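Local structure of effector protein hopAB3 (Pseudomonas syringae pv. maculicola, 3TJY) at residues Leu21-Leu32 / Ala66-Asp77. The protein is a secreted effector, represented here by its Pto-binding domain, that is recognised by tomato Pto, eliciting immunity, and promotes virulence in susceptible plants. Numbering follows the deposited sequence.
With SO4 (sulfate ion), chain B; SO4 (sulfate ion), chain D.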
ATOM      1  N   LEU A  21      -1.162  -1.428  10.440  1.00 15.84           N
ATOM      2  CA  LEU A  21      -0.826  -0.293   9.571  1.00 15.22           C
ATOM      3  C   LEU A  21       0.576   0.270   9.813  1.00 17.23           C
ATOM      4  O   LEU A  21       1.206   0.774   8.870  1.00 16.79           O
ATOM      5  CB  LEU A  21      -1.869   0.838   9.667  1.00 15.50           C
ATOM      6  CG  LEU A  21      -3.281   0.506   9.174  1.00 16.05           C
ATOM      7  CD1 LEU A  21      -4.179   1.741   9.275  1.00 18.70           C
ATOM      8  CD2 LEU A  21      -3.241  -0.017   7.746  1.00 14.92           C
ATOM      9  N   ALA A  22       1.063   0.192  11.050  1.00 16.38           N
ATOM     10  CA  ALA A  22       2.439   0.589  11.325  1.00 17.22           C
ATOM     11  C   ALA A  22       3.386  -0.283  10.507  1.00 17.50           C
ATOM     12  O   ALA A  22       4.352   0.211   9.920  1.00 17.19           O
ATOM     13  CB  ALA A  22       2.755   0.505  12.823  1.00 19.85           C
ATOM     14  N   ASN A  23       3.091  -1.583  10.449  1.00 15.81           N
ATOM     15  CA  ASN A  23       3.919  -2.527   9.713  1.00 19.73           C
ATOM     16  C   ASN A  23       3.799  -2.319   8.205  1.00 17.80           C
ATOM     17  O   ASN A  23       4.801  -2.339   7.484  1.00 16.60           O
ATOM     18  CB  ASN A  23       3.547  -3.969  10.095  1.00 22.46           C
ATOM     19  CG  ASN A  23       4.159  -5.014   9.161  1.00 28.81           C
ATOM     20  OD1 ASN A  23       3.443  -5.751   8.473  1.00 32.71           O
ATOM     21  ND2 ASN A  23       5.478  -5.094   9.150  1.00 28.44           N
ATOM     22  N   ILE A  24       2.577  -2.136   7.719  1.00 13.62           N
ATOM     23  CA  ILE A  24       2.383  -1.896   6.299  1.00 12.13           C
ATOM     24  C   ILE A  24       3.115  -0.613   5.896  1.00 15.21           C
ATOM     25  O   ILE A  24       3.749  -0.559   4.849  1.00 14.70           O
ATOM     26  CB  ILE A  24       0.899  -1.779   5.916  1.00 12.07           C
ATOM     27  CG1 ILE A  24       0.164  -3.089   6.212  1.00 12.60           C
ATOM     28  CG2 ILE A  24       0.767  -1.466   4.435  1.00 12.10           C
ATOM     29  CD1 ILE A  24       0.744  -4.324   5.473  1.00 14.67           C
ATOM     30  N   ARG A  25       3.058   0.404   6.752  1.00 11.83           N
ATOM     31  CA  ARG A  25       3.755   1.662   6.463  1.00 15.13           C
ATOM     32  C   ARG A  25       5.249   1.432   6.226  1.00 18.26           C
ATOM     33  O   ARG A  25       5.824   1.933   5.261  1.00 15.06           O
ATOM     34  CB  ARG A  25       3.541   2.680   7.590  1.00 14.05           C
ATOM     35  CG  ARG A  25       4.182   4.032   7.314  1.00 16.16           C
ATOM     36  CD  ARG A  25       3.937   5.006   8.458  1.00 13.75           C
ATOM     37  NE  ARG A  25       4.705   6.235   8.274  1.00 16.51           N
ATOM     38  CZ  ARG A  25       4.953   7.105   9.240  1.00 15.30           C
ATOM     39  NH1 ARG A  25       4.504   6.889  10.471  1.00 18.01           N
ATOM     40  NH2 ARG A  25       5.683   8.181   8.982  1.00 18.56           N
ATOM     41  N   THR A  26       5.873   0.659   7.104  1.00 16.44           N
ATOM     42  CA  THR A  26       7.294   0.359   6.997  1.00 16.33           C
ATOM     43  C   THR A  26       7.587  -0.455   5.730  1.00 16.10           C
ATOM     44  O   THR A  26       8.509  -0.143   4.979  1.00 21.15           O
ATOM     45  CB  THR A  26       7.764  -0.389   8.246  1.00 18.00           C
ATOM     46  OG1 THR A  26       7.576   0.453   9.393  1.00 17.79           O
ATOM     47  CG2 THR A  26       9.244  -0.787   8.153  1.00 22.90           C
HETATM   48  N   MSE A  27       6.793  -1.507   5.532  0.56 15.71           N
HETATM   49  CA  MSE A  27       6.910  -2.379   4.362  0.56 17.97           C
HETATM   50  C   MSE A  27       6.844  -1.574   3.072  0.56 16.41           C
HETATM   51  O   MSE A  27       7.682  -1.736   2.182  0.56 18.88           O
HETATM   52  CB  MSE A  27       5.769  -3.406   4.343  0.56 16.22           C
HETATM   53  CG  MSE A  27       5.620  -4.218   5.609  0.56 19.29           C
HETATM   54 SE   MSE A  27       5.808  -6.110   5.237  0.56 34.98          SE
HETATM   55  CE  MSE A  27       7.704  -6.032   4.754  0.56 28.03           C
ATOM     56  N   PHE A  28       5.832  -0.715   2.984  1.00 15.71           N
ATOM     57  CA  PHE A  28       5.554   0.051   1.775  1.00 13.72           C
ATOM     58  C   PHE A  28       6.687   1.024   1.492  1.00 16.01           C
ATOM     59  O   PHE A  28       7.066   1.208   0.347  1.00 17.57           O
ATOM     60  CB  PHE A  28       4.225   0.780   1.867  1.00 14.75           C
ATOM     61  CG  PHE A  28       3.783   1.392   0.568  1.00 13.82           C
ATOM     62  CD1 PHE A  28       3.558   0.600  -0.538  1.00 12.00           C
ATOM     63  CD2 PHE A  28       3.599   2.762   0.458  1.00  9.56           C
ATOM     64  CE1 PHE A  28       3.128   1.154  -1.745  1.00 12.69           C
ATOM     65  CE2 PHE A  28       3.167   3.328  -0.737  1.00 13.36           C
ATOM     66  CZ  PHE A  28       2.930   2.521  -1.845  1.00 12.14           C
ATOM     67  N   ARG A  29       7.230   1.641   2.537  1.00 18.11           N
ATOM     68  CA  ARG A  29       8.410   2.492   2.369  1.00 18.36           C
ATOM     69  C   ARG A  29       9.543   1.703   1.715  1.00 17.20           C
ATOM     70  O   ARG A  29      10.176   2.165   0.768  1.00 19.87           O
ATOM     71  CB  ARG A  29       8.881   3.045   3.716  1.00 20.73           C
ATOM     72  CG  ARG A  29      10.019   4.043   3.604  1.00 19.43           C
ATOM     73  CD  ARG A  29      10.507   4.476   4.987  1.00 22.76           C
ATOM     74  NE  ARG A  29       9.413   5.074   5.738  1.00 26.80           N
ATOM     75  CZ  ARG A  29       8.940   4.606   6.888  1.00 24.75           C
ATOM     76  NH1 ARG A  29       9.486   3.546   7.461  1.00 27.42           N
ATOM     77  NH2 ARG A  29       7.930   5.225   7.475  1.00 26.34           N
ATOM     78  N   ASN A  30       9.790   0.503   2.229  1.00 20.65           N
ATOM     79  CA  ASN A  30      10.823  -0.372   1.685  1.00 22.58           C
ATOM     80  C   ASN A  30      10.508  -0.828   0.259  1.00 20.25           C
ATOM     81  O   ASN A  30      11.414  -0.963  -0.567  1.00 23.92           O
ATOM     82  CB  ASN A  30      11.009  -1.587   2.585  1.00 27.78           C
ATOM     83  CG  ASN A  30      11.564  -1.224   3.938  1.00 37.13           C
ATOM     84  OD1 ASN A  30      12.259  -0.215   4.087  1.00 35.88           O
ATOM     85  ND2 ASN A  30      11.271  -2.053   4.939  1.00 41.29           N
HETATM   86  N   MSE A  31       9.230  -1.062  -0.018  1.00 19.46           N
HETATM   87  CA  MSE A  31       8.789  -1.443  -1.363  1.00 17.91           C
HETATM   88  C   MSE A  31       9.147  -0.350  -2.356  1.00 17.48           C
HETATM   89  O   MSE A  31       9.670  -0.622  -3.443  1.00 22.12           O
HETATM   90  CB  MSE A  31       7.280  -1.694  -1.389  1.00 21.55           C
HETATM   91  CG  MSE A  31       6.709  -1.942  -2.782  1.00 23.49           C
HETATM   92 SE   MSE A  31       7.178  -3.717  -3.496  1.00 45.96          SE
HETATM   93  CE  MSE A  31       6.514  -3.458  -5.300  1.00 50.56           C
ATOM     94  N   LEU A  32       8.887   0.892  -1.977  1.00 18.84           N
ATOM     95  CA  LEU A  32       9.198   2.016  -2.851  1.00 18.56           C
ATOM     96  C   LEU A  32      10.692   2.153  -3.076  1.00 21.14           C
ATOM     97  O   LEU A  32      11.117   2.716  -4.083  1.00 24.23           O
ATOM     98  CB  LEU A  32       8.622   3.323  -2.297  1.00 17.57           C
ATOM     99  CG  LEU A  32       7.108   3.371  -2.157  1.00 18.50           C
ATOM    100  CD1 LEU A  32       6.679   4.759  -1.741  1.00 23.26           C
ATOM    101  CD2 LEU A  32       6.451   2.976  -3.480  1.00 15.38           C
ATOM    102  N   ALA A  66       0.806   5.821  -5.388  1.00  9.26           N
ATOM    103  CA  ALA A  66       1.824   5.497  -4.389  1.00  9.48           C
ATOM    104  C   ALA A  66       2.041   6.664  -3.439  1.00  9.98           C
ATOM    105  O   ALA A  66       2.236   6.468  -2.235  1.00 11.82           O
ATOM    106  CB  ALA A  66       3.133   5.096  -5.055  1.00 12.06           C
ATOM    107  N   ILE A  67       2.023   7.885  -3.975  1.00 10.28           N
ATOM    108  CA  ILE A  67       2.178   9.064  -3.134  1.00 10.20           C
ATOM    109  C   ILE A  67       0.998   9.165  -2.175  1.00 12.12           C
ATOM    110  O   ILE A  67       1.176   9.382  -0.973  1.00  9.96           O
ATOM    111  CB  ILE A  67       2.269  10.351  -3.985  1.00  9.75           C
ATOM    112  CG1 ILE A  67       3.559  10.364  -4.786  1.00 11.35           C
ATOM    113  CG2 ILE A  67       2.171  11.595  -3.108  1.00 10.08           C
ATOM    114  CD1 ILE A  67       3.626  11.459  -5.854  1.00 15.64           C
ATOM    115  N   ALA A  68      -0.213   9.027  -2.703  1.00  8.98           N
ATOM    116  CA  ALA A  68      -1.405   9.133  -1.858  1.00  9.45           C
ATOM    117  C   ALA A  68      -1.420   8.054  -0.788  1.00  8.49           C
ATOM    118  O   ALA A  68      -1.828   8.309   0.336  1.00  9.32           O
ATOM    119  CB  ALA A  68      -2.691   9.067  -2.707  1.00 11.14           C
ATOM    120  N   LEU A  69      -0.979   6.848  -1.124  1.00  8.51           N
ATOM    121  CA  LEU A  69      -0.967   5.783  -0.126  1.00  9.24           C
ATOM    122  C   LEU A  69       0.075   6.032   0.960  1.00  8.19           C
ATOM    123  O   LEU A  69      -0.180   5.802   2.157  1.00 10.37           O
ATOM    124  CB  LEU A  69      -0.761   4.400  -0.783  1.00  9.73           C
ATOM    125  CG  LEU A  69      -0.792   3.243   0.225  1.00 10.12           C
ATOM    126  CD1 LEU A  69      -2.127   3.208   0.970  1.00 10.43           C
ATOM    127  CD2 LEU A  69      -0.560   1.908  -0.493  1.00 10.11           C
ATOM    128  N   ARG A  70       1.259   6.494   0.576  0.55 10.17           N
ATOM    129  CA  ARG A  70       2.262   6.807   1.588  0.55  7.04           C
ATOM    130  C   ARG A  70       1.724   7.884   2.536  0.55  8.81           C
ATOM    131  O   ARG A  70       1.911   7.806   3.762  0.55  8.30           O
ATOM    132  CB  ARG A  70       3.571   7.255   0.941  0.55 12.39           C
ATOM    133  CG  ARG A  70       4.753   7.125   1.864  0.55 24.59           C
ATOM    134  CD  ARG A  70       5.783   8.192   1.574  0.55 25.40           C
ATOM    135  NE  ARG A  70       7.065   7.683   1.100  0.55 28.34           N
ATOM    136  CZ  ARG A  70       7.684   6.597   1.556  0.55 26.61           C
ATOM    137  NH1 ARG A  70       7.151   5.843   2.522  0.55 11.73           N
ATOM    138  NH2 ARG A  70       8.852   6.262   1.021  0.55 14.35           N
ATOM    139  N   GLU A  71       1.060   8.893   1.972  1.00  9.97           N
ATOM    140  CA  GLU A  71       0.472   9.944   2.805  1.00  9.59           C
ATOM    141  C   GLU A  71      -0.566   9.375   3.755  1.00 10.32           C
ATOM    142  O   GLU A  71      -0.601   9.735   4.938  1.00 10.88           O
ATOM    143  CB  GLU A  71      -0.171  11.029   1.934  1.00  7.25           C
ATOM    144  CG  GLU A  71       0.863  11.834   1.163  1.00  8.41           C
ATOM    145  CD  GLU A  71       0.223  12.747   0.127  1.00 11.43           C
ATOM    146  OE1 GLU A  71      -1.022  12.677  -0.040  1.00 16.70           O
ATOM    147  OE2 GLU A  71       0.977  13.510  -0.509  1.00 13.60           O
ATOM    148  N   ALA A  72      -1.425   8.503   3.230  1.00  8.31           N
ATOM    149  CA  ALA A  72      -2.504   7.936   4.031  1.00  8.83           C
ATOM    150  C   ALA A  72      -1.985   7.033   5.148  1.00 12.09           C
ATOM    151  O   ALA A  72      -2.504   7.061   6.269  1.00 10.12           O
ATOM    152  CB  ALA A  72      -3.473   7.175   3.133  1.00 10.54           C
ATOM    153  N   LEU A  73      -0.988   6.204   4.839  1.00  8.82           N
ATOM    154  CA  LEU A  73      -0.411   5.344   5.869  1.00  5.78           C
ATOM    155  C   LEU A  73       0.270   6.156   6.942  1.00  8.61           C
ATOM    156  O   LEU A  73       0.191   5.832   8.125  1.00 11.51           O
ATOM    157  CB  LEU A  73       0.583   4.339   5.250  1.00  8.95           C
ATOM    158  CG  LEU A  73      -0.092   3.266   4.407  1.00  9.19           C
ATOM    159  CD1 LEU A  73       0.966   2.552   3.570  1.00 10.69           C
ATOM    160  CD2 LEU A  73      -0.862   2.270   5.286  1.00 12.77           C
ATOM    161  N   ARG A  74       0.965   7.220   6.547  1.00  9.40           N
ATOM    162  CA  ARG A  74       1.635   8.062   7.540  1.00  9.15           C
ATOM    163  C   ARG A  74       0.638   8.745   8.473  1.00 12.69           C
ATOM    164  O   ARG A  74       0.846   8.792   9.688  1.00 12.34           O
ATOM    165  CB  ARG A  74       2.531   9.102   6.860  1.00 10.72           C
ATOM    166  CG  ARG A  74       2.990  10.228   7.778  1.00 10.80           C
ATOM    167  CD  ARG A  74       3.976  11.149   7.060  1.00 13.88           C
ATOM    168  NE  ARG A  74       3.409  11.699   5.830  1.00 16.24           N
ATOM    169  CZ  ARG A  74       4.120  12.358   4.921  1.00 24.75           C
ATOM    170  NH1 ARG A  74       3.538  12.824   3.820  1.00 21.18           N
ATOM    171  NH2 ARG A  74       5.422  12.540   5.114  1.00 28.40           N
ATOM    172  N   ARG A  75      -0.447   9.259   7.903  1.00 11.41           N
ATOM    173  CA  ARG A  75      -1.445   9.950   8.720  1.00  9.40           C
ATOM    174  C   ARG A  75      -2.153   8.969   9.642  1.00 11.45           C
ATOM    175  O   ARG A  75      -2.398   9.280  10.813  1.00 13.50           O
ATOM    176  CB  ARG A  75      -2.462  10.673   7.835  1.00 10.92           C
ATOM    177  CG  ARG A  75      -3.513  11.442   8.641  1.00 15.24           C
ATOM    178  CD  ARG A  75      -4.167  12.522   7.778  1.00 16.77           C
ATOM    179  NE  ARG A  75      -3.206  13.568   7.420  1.00 13.96           N
ATOM    180  CZ  ARG A  75      -2.712  13.760   6.194  1.00 13.99           C
ATOM    181  NH1 ARG A  75      -3.081  12.990   5.186  1.00 15.61           N
ATOM    182  NH2 ARG A  75      -1.829  14.736   5.987  1.00 13.81           N
ATOM    183  N   ALA A  76      -2.464   7.786   9.127  1.00  8.17           N
ATOM    184  CA  ALA A  76      -3.119   6.760   9.961  1.00  9.54           C
ATOM    185  C   ALA A  76      -2.223   6.268  11.091  1.00 17.10           C
ATOM    186  O   ALA A  76      -2.700   5.911  12.177  1.00 21.18           O
ATOM    187  CB  ALA A  76      -3.583   5.605   9.120  1.00 11.96           C
ATOM    188  N   ASP A  77      -0.920   6.233  10.837  1.00 12.96           N
ATOM    189  CA  ASP A  77       0.040   5.747  11.836  1.00 15.68           C
ATOM    190  C   ASP A  77       0.483   6.848  12.805  1.00 25.93           C
ATOM    191  O   ASP A  77       1.221   6.593  13.748  1.00 28.64           O
ATOM    192  CB  ASP A  77       1.259   5.159  11.109  1.00 13.35           C
ATOM    193  CG  ASP A  77       2.240   4.473  12.037  1.00 18.95           C
ATOM    194  OD1 ASP A  77       1.804   3.828  13.016  1.00 19.13           O
ATOM    195  OD2 ASP A  77       3.467   4.571  11.781  1.00 16.12           O
TER
HETATM  196  S   SO4 B   1       7.107   8.167   5.519  1.00 27.34           S
HETATM  197  O1  SO4 B   1       6.549   8.619   4.258  1.00 34.23           O
HETATM  198  O2  SO4 B   1       6.226   7.185   6.134  1.00 36.03           O
HETATM  199  O3  SO4 B   1       8.401   7.555   5.246  1.00 38.25           O
HETATM  200  O4  SO4 B   1       7.247   9.311   6.411  1.00 47.05           O
HETATM  201  S   SO4 D   4       6.182   9.398  12.364  1.00 69.60           S
HETATM  202  O1  SO4 D   4       6.216  10.256  11.179  1.00 63.96           O
HETATM  203  O2  SO4 D   4       4.796   9.097  12.722  1.00 65.35           O
HETATM  204  O3  SO4 D   4       6.897   8.155  12.080  1.00 72.94           O
HETATM  205  O4  SO4 D   4       6.836  10.072  13.484  1.00 72.50           O
HETATM  206  O   HOH W   1       5.330   2.498  11.196  1.00 21.57           O
HETATM  207  O   HOH W   2      10.934   4.783   0.291  1.00 25.77           O
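D77 OD2 is gripped by two donors, R25 NH1 of the facing helix, 2.9 Å away in a salt bridge, and a water that also donates to A22 O. The pair illustrates how a helical bundle joins a greasy seam to a polar margin, here between helices 21-32 and 64-77 of the Pto-binding domain; the segments 21-32 and 66-77 run roughly antiparallel, at 144°, and their axes approach to 9.3 Å. The arginine chain, extended from CG to NE, slides past L73 and brings NH1 to the anti side of the carboxylate. D77 OD2 lies near the guanidinium plane, although the two flat groups stand 76° apart. R74 CG covers one guanidinium face, while two sulfates, probably from the crystallisation liquor, sit at the edge. One of these ions takes R25 NE at 2.8 Å through O2 and R29 NE at 2.7 Å through O3, so a single anion bridges successive turns, held by R25 and R29.

Below these charged groups the packing is knobs-into-holes in both directions. L73 enters a hole formed by L21, I24, R25 and F28, with CD1 reaching I24 CG2 at 4.1 Å and CD2 meeting L21 CD2. In return F28, its CG anti to the backbone N (chi1 -170°), plunges among A66, L69, R70 and L73. F47 of helix 41-50 touches both F28 and L69, tying the seam to the rest of the bundle. L69 CD2 makes a CH-pi contact over one face of the F28 ring, L32 CG lies over the opposite face, and A66 O is at the edge, 3.6 Å from F28 CE2.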